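Long-range contact in GXWXG domain-containing protein (Thermomonospora curvata, PDB 4MVE), which is of unknown function but belongs to the GXWXG and DUF4334 families, folding as a strongly curved antiparallel beta sheet flanked by helices: residues A[21-29]-A[139-147]. Numbering follows the deposited sequence.
Sequences DRATVEELY and QPDILYFHL
E26 OE1 is gripped by two groups of this contact, the phenol of Y144, whose OH donates to it at 2.5 Å, and the guanidinium of R22, whose NH1 lies 3.0 Å from it in a salt bridge. Helix 22-29 here packs on one face of the curved antiparallel sheet, its axis at 69° to strand 143-147. The phenol uses the anti lone pair of OE1, whereas NH1 arrives from above the carboxylate plane, so the two donors do not compete for one position. R104, from outside both segments, adds a salt bridge to OE1 and a hydrogen bond to Y144 OH; with two arginines beside it, E26 probably stays ionised. R22 and E26, one helical turn apart, suit this pairing: both leave the backbone with CG anti to N, and R22 then bends at chi3 (76°). D141 CB lies over one face of the guanidinium, 4.0 Å from R22 NE, while I142 O sits at its edge, in plane, 3.5 Å from R22 NH1.

Tyrosine suits position 144 because its ring lies against the helix, touching V25 and Y29 with E26 N over one face, while its hydroxyl reaches the carboxylate of E26. V25, pointing toward the strand, sets CG1 3.6 Å from Y144 CG, its branched side chain running alongside the ring. Y29 meets Y144 obliquely, the planes 56° apart, with Y144 CE1 over one face of the Y29 ring; Y29 OH is hydrogen-bonded to H121 O on strand 118-124. A phenylalanine in place of Y144 would probably keep these apolar contacts but leave E26 OE1 without its neutral donor and R104 without one acceptor. E26 OE1 lies at the edge of the Y144 ring, in its plane, with the carboxylate turned nearly perpendicular to that ring.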
loop_
_atom_site.group_PDB
_atom_site.type_symbol
_atom_site.label_atom_id
_atom_site.label_comp_id
_atom_site.label_asym_id
_atom_site.label_seq_id
_atom_site.Cartn_x
_atom_site.Cartn_y
_atom_site.Cartn_z
ATOM N N ASP A 21 -8.176 9.553 9.462
ATOM C CA ASP A 21 -7.033 10.272 10.040
ATOM C C ASP A 21 -5.921 9.310 10.471
ATOM O O ASP A 21 -6.187 8.200 10.937
ATOM C CB ASP A 21 -7.475 11.176 11.200
ATOM C CG ASP A 21 -8.012 10.429 12.393
ATOM O OD1 ASP A 21 -9.252 10.238 12.468
ATOM O OD2 ASP A 21 -7.207 10.069 13.273
ATOM N N ARG A 22 -4.677 9.739 10.236
ATOM C CA ARG A 22 -3.434 8.982 10.432
ATOM C C ARG A 22 -3.380 8.235 11.780
ATOM O O ARG A 22 -3.103 7.034 11.784
ATOM C CB ARG A 22 -2.217 9.925 10.301
ATOM C CG ARG A 22 -0.893 9.188 10.096
ATOM C CD ARG A 22 0.284 10.038 10.551
ATOM N NE ARG A 22 0.377 10.053 12.013
ATOM C CZ ARG A 22 0.996 9.122 12.733
ATOM N NH1 ARG A 22 1.626 8.112 12.133
ATOM N NH2 ARG A 22 1.001 9.197 14.058
ATOM N N ALA A 23 -3.624 8.952 12.902
ATOM C CA ALA A 23 -3.617 8.416 14.271
ATOM C C ALA A 23 -4.611 7.248 14.439
ATOM O O ALA A 23 -4.254 6.245 15.039
ATOM C CB ALA A 23 -3.929 9.524 15.289
ATOM N N THR A 24 -5.806 7.353 13.876
ATOM C CA THR A 24 -6.806 6.281 13.983
ATOM C C THR A 24 -6.387 5.033 13.139
ATOM O O THR A 24 -6.592 3.895 13.589
ATOM C CB THR A 24 -8.184 6.809 13.569
ATOM O OG1 THR A 24 -8.477 7.991 14.331
ATOM C CG2 THR A 24 -9.288 5.766 13.749
ATOM N N VAL A 25 -5.817 5.239 11.942
ATOM C CA VAL A 25 -5.401 4.106 11.106
ATOM C C VAL A 25 -4.243 3.365 11.793
ATOM O O VAL A 25 -4.237 2.130 11.830
ATOM C CB VAL A 25 -5.041 4.469 9.631
ATOM C CG1 VAL A 25 -4.585 3.210 8.872
ATOM C CG2 VAL A 25 -6.235 5.113 8.910
ATOM N N GLU A 26 -3.283 4.127 12.332
ATOM C CA GLU A 26 -2.118 3.602 13.014
ATOM C C GLU A 26 -2.534 2.722 14.185
ATOM O O GLU A 26 -1.953 1.647 14.347
ATOM C CB GLU A 26 -1.224 4.747 13.483
ATOM C CG GLU A 26 -0.043 4.303 14.323
ATOM C CD GLU A 26 1.126 5.249 14.192
ATOM O OE1 GLU A 26 1.773 5.243 13.118
ATOM O OE2 GLU A 26 1.320 6.074 15.114
ATOM N N GLU A 27 -3.529 3.166 14.996
ATOM C CA GLU A 27 -4.024 2.371 16.137
ATOM C C GLU A 27 -4.563 1.032 15.632
ATOM O O GLU A 27 -4.271 -0.017 16.200
ATOM C CB GLU A 27 -5.134 3.108 16.933
ATOM C CG GLU A 27 -4.675 4.293 17.764
ATOM C CD GLU A 27 -5.714 5.374 18.032
ATOM O OE1 GLU A 27 -6.911 5.164 17.724
ATOM O OE2 GLU A 27 -5.320 6.446 18.549
ATOM N N LEU A 28 -5.299 1.075 14.535
ATOM C CA LEU A 28 -5.886 -0.131 13.975
ATOM C C LEU A 28 -4.815 -1.017 13.294
ATOM O O LEU A 28 -4.812 -2.236 13.495
ATOM C CB LEU A 28 -7.037 0.230 13.017
ATOM C CG LEU A 28 -8.306 0.831 13.709
ATOM C CD1 LEU A 28 -9.233 1.510 12.691
ATOM C CD2 LEU A 28 -9.100 -0.239 14.454
ATOM N N TYR A 29 -3.867 -0.400 12.573
ATOM C CA TYR A 29 -2.776 -1.094 11.914
ATOM C C TYR A 29 -1.920 -1.903 12.896
ATOM O O TYR A 29 -1.598 -3.065 12.610
ATOM C CB TYR A 29 -1.921 -0.070 11.175
ATOM C CG TYR A 29 -0.742 -0.646 10.413
ATOM C CD1 TYR A 29 0.514 -0.733 11.000
ATOM C CD2 TYR A 29 -0.863 -1.005 9.071
ATOM C CE1 TYR A 29 1.613 -1.229 10.291
ATOM C CE2 TYR A 29 0.238 -1.441 8.336
ATOM C CZ TYR A 29 1.464 -1.586 8.963
ATOM O OH TYR A 29 2.539 -2.030 8.244
ATOM N N GLN A 139 10.281 11.723 5.954
ATOM C CA GLN A 139 8.874 11.911 6.343
ATOM C C GLN A 139 8.742 11.859 7.847
ATOM O O GLN A 139 9.202 10.902 8.470
ATOM C CB GLN A 139 7.931 10.901 5.692
ATOM C CG GLN A 139 7.612 11.183 4.223
ATOM C CD GLN A 139 6.581 12.265 3.982
ATOM O OE1 GLN A 139 6.036 12.894 4.904
ATOM N NE2 GLN A 139 6.284 12.497 2.711
ATOM N N PRO A 140 8.183 12.923 8.468
ATOM C CA PRO A 140 8.103 12.935 9.937
ATOM C C PRO A 140 7.268 11.781 10.456
ATOM O O PRO A 140 7.584 11.240 11.517
ATOM C CB PRO A 140 7.474 14.301 10.262
ATOM C CG PRO A 140 6.796 14.727 9.008
ATOM C CD PRO A 140 7.580 14.137 7.875
ATOM N N ASP A 141 6.245 11.363 9.672
ATOM C CA ASP A 141 5.334 10.303 10.076
ATOM C C ASP A 141 5.145 9.241 9.005
ATOM O O ASP A 141 5.184 9.535 7.808
ATOM C CB ASP A 141 3.948 10.910 10.398
ATOM C CG ASP A 141 3.980 12.249 11.123
ATOM O OD1 ASP A 141 4.376 12.266 12.309
ATOM O OD2 ASP A 141 3.628 13.284 10.489
ATOM N N ILE A 142 4.829 8.016 9.453
ATOM C CA ILE A 142 4.432 6.911 8.587
ATOM C C ILE A 142 3.063 7.287 7.961
ATOM O O ILE A 142 2.209 7.752 8.692
ATOM C CB ILE A 142 4.325 5.600 9.438
ATOM C CG1 ILE A 142 5.692 5.171 10.087
ATOM C CG2 ILE A 142 3.600 4.456 8.674
ATOM C CD1 ILE A 142 6.877 4.873 9.167
ATOM N N LEU A 143 2.851 7.093 6.650
ATOM C CA LEU A 143 1.549 7.400 6.044
ATOM C C LEU A 143 0.887 6.071 5.549
ATOM O O LEU A 143 1.569 5.110 5.207
ATOM C CB LEU A 143 1.674 8.483 4.941
ATOM C CG LEU A 143 2.339 9.829 5.414
ATOM C CD1 LEU A 143 2.746 10.709 4.234
ATOM C CD2 LEU A 143 1.433 10.631 6.380
ATOM N N TYR A 144 -0.431 6.018 5.558
ATOM C CA TYR A 144 -1.129 4.782 5.275
ATOM C C TYR A 144 -1.918 4.803 3.991
ATOM O O TYR A 144 -2.523 5.808 3.647
ATOM C CB TYR A 144 -2.074 4.438 6.459
ATOM C CG TYR A 144 -1.305 4.249 7.747
ATOM C CD1 TYR A 144 -0.723 3.025 8.061
ATOM C CD2 TYR A 144 -1.112 5.308 8.627
ATOM C CE1 TYR A 144 0.024 2.859 9.227
ATOM C CE2 TYR A 144 -0.327 5.167 9.767
ATOM C CZ TYR A 144 0.235 3.940 10.067
ATOM O OH TYR A 144 1.020 3.814 11.190
ATOM N N PHE A 145 -1.965 3.654 3.324
ATOM C CA PHE A 145 -2.770 3.466 2.127
ATOM C C PHE A 145 -3.380 2.051 2.164
ATOM O O PHE A 145 -3.040 1.262 3.047
ATOM C CB PHE A 145 -1.939 3.742 0.843
ATOM C CG PHE A 145 -0.829 2.748 0.601
ATOM C CD1 PHE A 145 0.450 2.958 1.133
ATOM C CD2 PHE A 145 -1.055 1.596 -0.158
ATOM C CE1 PHE A 145 1.479 2.031 0.923
ATOM C CE2 PHE A 145 -0.038 0.659 -0.356
ATOM C CZ PHE A 145 1.230 0.887 0.172
ATOM N N HIS A 146 -4.264 1.714 1.213
ATOM C CA HIS A 146 -4.829 0.365 1.260
ATOM C C HIS A 146 -4.770 -0.292 -0.103
ATOM O O HIS A 146 -4.596 0.399 -1.088
ATOM C CB HIS A 146 -6.262 0.354 1.842
ATOM C CG HIS A 146 -7.208 1.371 1.269
ATOM N ND1 HIS A 146 -7.828 1.176 0.044
ATOM C CD2 HIS A 146 -7.621 2.555 1.777
ATOM C CE1 HIS A 146 -8.599 2.232 -0.142
ATOM N NE2 HIS A 146 -8.516 3.078 0.878
ATOM N N LEU A 147 -4.807 -1.640 -0.139
ATOM C CA LEU A 147 -4.818 -2.439 -1.357
ATOM C C LEU A 147 -5.884 -3.502 -1.258
ATOM O O LEU A 147 -5.998 -4.164 -0.226
ATOM C CB LEU A 147 -3.447 -3.096 -1.661
ATOM C CG LEU A 147 -2.209 -2.188 -1.827
ATOM C CD1 LEU A 147 -0.915 -3.026 -1.800
ATOM C CD2 LEU A 147 -2.319 -1.264 -3.077
#